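Local coordinates for enoyl-[acyl-carrier-protein] reductase [FMN] (Thermotoga maritima, PDB 5GVJ) that probably reduces enoyl-acyl-carrier-protein intermediates of fatty acid synthesis with NADH, using FMN as its flavin cofactor, at residues I17-M22 against P28-A33; V94-G97 against K103-R106. The protein carries 1 engineered substitution. All blocks are in the same frame, centred on the assembly; numbering follows the deposited sequence.

Interaction 1. Residues I17-M22 against P28-A33; sequences ILMGGM and PTLAAA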
loop_
_atom_site.group_PDB
_atom_site.type_symbol
_atom_site.label_atom_id
_atom_site.label_comp_id
_atom_site.label_asym_id
_atom_site.label_seq_id
_atom_site.Cartn_x
_atom_site.Cartn_y
_atom_site.Cartn_z
ATOM N N ILE A 17 -1.816 5.202 18.319
ATOM C CA ILE A 17 -2.734 5.706 17.306
ATOM C C ILE A 17 -2.636 7.225 17.281
ATOM O O ILE A 17 -2.845 7.873 18.312
ATOM C CB ILE A 17 -4.176 5.250 17.592
ATOM C CG1 ILE A 17 -4.256 3.714 17.548
ATOM C CG2 ILE A 17 -5.147 5.872 16.600
ATOM C CD1 ILE A 17 -5.631 3.149 17.966
ATOM N N LEU A 18 -2.287 7.792 16.121
ATOM C CA LEU A 18 -2.260 9.239 15.933
ATOM C C LEU A 18 -3.356 9.655 14.961
ATOM O O LEU A 18 -3.714 8.898 14.060
ATOM C CB LEU A 18 -0.913 9.743 15.375
ATOM C CG LEU A 18 0.469 9.247 15.800
ATOM C CD1 LEU A 18 1.554 10.236 15.325
ATOM C CD2 LEU A 18 0.596 8.937 17.267
ATOM N N MET A 19 -3.902 10.858 15.160
ATOM C CA MET A 19 -4.732 11.492 14.144
ATOM C C MET A 19 -3.825 12.246 13.171
ATOM O O MET A 19 -2.612 12.326 13.360
ATOM C CB MET A 19 -5.777 12.432 14.783
ATOM C CG MET A 19 -5.225 13.751 15.267
ATOM S SD MET A 19 -6.480 14.865 15.984
ATOM C CE MET A 19 -6.695 16.035 14.650
ATOM N N GLY A 20 -4.419 12.809 12.122
ATOM C CA GLY A 20 -3.622 13.456 11.089
ATOM C C GLY A 20 -3.045 14.829 11.397
ATOM O O GLY A 20 -1.861 15.085 11.146
ATOM N N GLY A 21 -3.861 15.737 11.916
ATOM C CA GLY A 21 -3.383 17.100 12.119
ATOM C C GLY A 21 -3.213 17.887 10.833
ATOM O O GLY A 21 -2.231 18.628 10.681
ATOM N N MET A 22 -4.141 17.734 9.898
ATOM C CA MET A 22 -4.169 18.555 8.702
ATOM C C MET A 22 -4.578 19.988 9.057
ATOM O O MET A 22 -5.202 20.246 10.090
ATOM C CB MET A 22 -5.144 17.941 7.695
ATOM C CG MET A 22 -5.148 18.547 6.310
ATOM S SD MET A 22 -6.229 17.572 5.236
ATOM C CE MET A 22 -7.822 17.692 6.059
ATOM N N PRO A 28 -8.185 22.043 17.730
ATOM C CA PRO A 28 -8.055 21.625 19.138
ATOM C C PRO A 28 -9.203 20.761 19.616
ATOM O O PRO A 28 -9.001 19.895 20.474
ATOM C CB PRO A 28 -8.007 22.957 19.903
ATOM C CG PRO A 28 -7.546 23.951 18.903
ATOM C CD PRO A 28 -8.025 23.494 17.554
ATOM N N THR A 29 -10.412 20.959 19.084
ATOM C CA THR A 29 -11.540 20.154 19.534
ATOM C C THR A 29 -11.370 18.688 19.146
ATOM O O THR A 29 -11.642 17.792 19.955
ATOM C CB THR A 29 -12.856 20.692 18.964
ATOM O OG1 THR A 29 -13.082 22.027 19.439
ATOM C CG2 THR A 29 -13.971 19.868 19.490
ATOM N N LEU A 30 -10.949 18.422 17.909
ATOM C CA LEU A 30 -10.718 17.032 17.508
ATOM C C LEU A 30 -9.469 16.476 18.181
ATOM O O LEU A 30 -9.464 15.330 18.648
ATOM C CB LEU A 30 -10.596 16.928 15.986
ATOM C CG LEU A 30 -10.300 15.552 15.371
ATOM C CD1 LEU A 30 -11.209 14.437 15.935
ATOM C CD2 LEU A 30 -10.461 15.631 13.868
ATOM N N ALA A 31 -8.407 17.283 18.255
ATOM C CA ALA A 31 -7.172 16.828 18.890
ATOM C C ALA A 31 -7.390 16.509 20.365
ATOM O O ALA A 31 -6.897 15.496 20.872
ATOM C CB ALA A 31 -6.085 17.887 18.714
ATOM N N ALA A 32 -8.135 17.356 21.074
ATOM C CA ALA A 32 -8.379 17.088 22.487
ATOM C C ALA A 32 -9.144 15.786 22.672
ATOM O O ALA A 32 -8.897 15.038 23.624
ATOM C CB ALA A 32 -9.128 18.264 23.119
ATOM N N ALA A 33 -10.075 15.494 21.762
ATOM C CA ALA A 33 -10.857 14.266 21.860
ATOM C C ALA A 33 -9.986 13.031 21.646
ATOM O O ALA A 33 -10.105 12.040 22.383
ATOM C CB ALA A 33 -12.007 14.300 20.845
#
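Met19 meets Leu30 and Ala31 with the outer end of its side chain, and the contact is wholly apolar in its packing. The sulfur settles against the helix backbone: SD of Met19 lies 3.6 Å from CA of Ala31 and 4.1 Å from CB of the same alanine, whose small methyl probably helps the thioether come this close. Beyond the sulfur, the terminal methyl bends away at chi3 (-104°) and runs up to the branch point of the leucine, CE of Met19 being 3.7 Å from CG of Leu30 and 3.9 Å from its CD2. Leu30 sends its CG out anti to its own backbone N (chi1 178°), which presents the isobutyl group to that methyl. An alanine in place of Met19 would take away both sulfur and methyl, and would probably leave a gap beside Leu30 and Ala31, with the leucine less firmly held. The backbone of Met19 is held too: its carbonyl O accepts a hydrogen bond from NE2 of Gln191, an FMN-site residue, although no FMN is bound to this chain here; Gly21 belongs to the same site. The contact brings the segment running on from strand 17-18 against helix 28-36; Ile42 of strand 41-44 also touches Met19, while Leu60 of helix 50-63 packs on Ala31 and Val290 of helix 290-309 on Leu30.

Interaction 2. Residues V94-G97 against K103-R106; sequences VTFG and KYIR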
loop_
_atom_site.group_PDB
_atom_site.type_symbol
_atom_site.label_atom_id
_atom_site.label_comp_id
_atom_site.label_asym_id
_atom_site.label_seq_id
_atom_site.Cartn_x
_atom_site.Cartn_y
_atom_site.Cartn_z
ATOM N N VAL A 94 6.082 17.328 18.274
ATOM C CA VAL A 94 5.947 18.127 17.062
ATOM C C VAL A 94 6.194 17.233 15.854
ATOM O O VAL A 94 7.215 16.537 15.788
ATOM C CB VAL A 94 6.885 19.350 17.059
ATOM C CG1 VAL A 94 6.810 20.084 15.720
ATOM C CG2 VAL A 94 6.474 20.310 18.184
ATOM N N THR A 95 5.242 17.225 14.923
ATOM C CA THR A 95 5.415 16.592 13.624
ATOM C C THR A 95 5.657 17.679 12.591
ATOM O O THR A 95 5.299 18.842 12.792
ATOM C CB THR A 95 4.199 15.742 13.208
ATOM O OG1 THR A 95 3.063 16.572 12.945
ATOM C CG2 THR A 95 3.840 14.713 14.269
ATOM N N PHE A 96 6.290 17.288 11.484
ATOM C CA PHE A 96 6.607 18.206 10.402
ATOM C C PHE A 96 6.113 17.634 9.086
ATOM O O PHE A 96 6.092 16.416 8.892
ATOM C CB PHE A 96 8.114 18.463 10.289
ATOM C CG PHE A 96 8.669 19.336 11.371
ATOM C CD1 PHE A 96 8.586 20.715 11.277
ATOM C CD2 PHE A 96 9.294 18.779 12.478
ATOM C CE1 PHE A 96 9.112 21.528 12.269
ATOM C CE2 PHE A 96 9.815 19.578 13.468
ATOM C CZ PHE A 96 9.727 20.960 13.362
ATOM N N GLY A 97 5.718 18.525 8.178
ATOM C CA GLY A 97 5.408 18.131 6.825
ATOM C C GLY A 97 6.088 19.045 5.825
ATOM O O GLY A 97 6.504 20.162 6.143
ATOM N N LYS A 103 16.738 21.549 10.412
ATOM C CA LYS A 103 17.189 22.792 11.028
ATOM C C LYS A 103 16.515 23.060 12.369
ATOM O O LYS A 103 17.034 23.850 13.164
ATOM C CB LYS A 103 16.934 23.972 10.088
ATOM C CG LYS A 103 15.463 24.377 9.981
ATOM C CD LYS A 103 15.228 25.367 8.841
ATOM C CE LYS A 103 16.075 26.627 9.010
ATOM N NZ LYS A 103 15.635 27.488 10.160
ATOM N N TYR A 104 15.375 22.427 12.642
ATOM C CA TYR A 104 14.662 22.671 13.892
ATOM C C TYR A 104 14.827 21.566 14.920
ATOM O O TYR A 104 14.466 21.770 16.085
ATOM C CB TYR A 104 13.164 22.824 13.631
ATOM C CG TYR A 104 12.779 23.946 12.717
ATOM C CD1 TYR A 104 13.126 25.258 13.008
ATOM C CD2 TYR A 104 12.029 23.698 11.578
ATOM C CE1 TYR A 104 12.755 26.288 12.174
ATOM C CE2 TYR A 104 11.651 24.716 10.742
ATOM C CZ TYR A 104 12.010 26.014 11.043
ATOM O OH TYR A 104 11.617 27.032 10.202
ATOM N N ILE A 105 15.309 20.391 14.513
ATOM C CA ILE A 105 15.237 19.221 15.383
ATOM C C ILE A 105 15.958 19.483 16.700
ATOM O O ILE A 105 15.426 19.211 17.786
ATOM C CB ILE A 105 15.811 17.985 14.668
ATOM C CG1 ILE A 105 14.989 17.660 13.418
ATOM C CG2 ILE A 105 15.884 16.807 15.626
ATOM C CD1 ILE A 105 15.473 16.422 12.699
ATOM N N ARG A 106 17.178 20.018 16.624
ATOM C CA ARG A 106 18.012 20.144 17.816
ATOM C C ARG A 106 17.373 21.047 18.869
ATOM O O ARG A 106 17.326 20.696 20.055
ATOM C CB ARG A 106 19.393 20.671 17.437
ATOM C CG ARG A 106 20.251 20.988 18.631
ATOM C CD ARG A 106 21.419 21.882 18.238
ATOM N NE ARG A 106 22.257 22.091 19.401
ATOM C CZ ARG A 106 23.572 22.253 19.323
ATOM N NH1 ARG A 106 24.173 22.216 18.132
ATOM N NH2 ARG A 106 24.294 22.447 20.424
#
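Phe96 brings CE1 and CZ of its ring against CD2 and CB of Tyr104, with CE1 of Phe96 3.7 Å from CD2 of Tyr104. The two ring planes are nearly parallel, only 8° apart, yet they are displaced so far that the rings barely overlap; the centroids stand 5.8 Å from one another. This is therefore a slipped aromatic pair and not a full stack. CZ of Phe96 adds to it by resting 3.9 Å from CB of Tyr104, so the phenylalanine touches the root of the tyrosine side chain as well as its ring. Both residues turn CG anti to their own carbonyl carbon (chi1 -73° in Phe96, -60° in Tyr104), which lets the strand and the helix each hand a ring into the space between them. Neighbours within the same segments take up a face of each ring: CG1 of Val94 lies 3.7 Å above the Phe96 plane, toward its rim, and CG of Lys103 sits 3.7 Å over the centre of the Tyr104 ring. Val83 of helix 79-88 and the loop residue Leu74 lie against both aromatic side chains. The contact joins strand 93-97 to helix 102-110 within a beta-alpha-beta unit. Its chemistry is dispersion between buried carbon surfaces; with no polar bond between the two segments, the fit depends on ring shape and on the buried setting.

In the fold
Interaction 1 comes first along the chain and closes before interaction 2 opens; their centres lie about 18 Å apart, and although the nearest atoms are about 5 Å from each other the two do not touch. What they share is the eight-stranded parallel sheet, consistent with the TIM-barrel clan of this family: strands 17-18 and 93-97 belong to it, and each contact packs a residue on or just after a strand against the following helix, 28-36 or 102-110. Interaction 1 lies nearer the chain's centre and includes Gly21 of the FMN site, whereas the Phe96 side chain in interaction 2 is about 11 Å from those of Gln191 and Glu139. Both fasten a helix to the sheet, interaction 1 beside the cofactor site and interaction 2 farther from it.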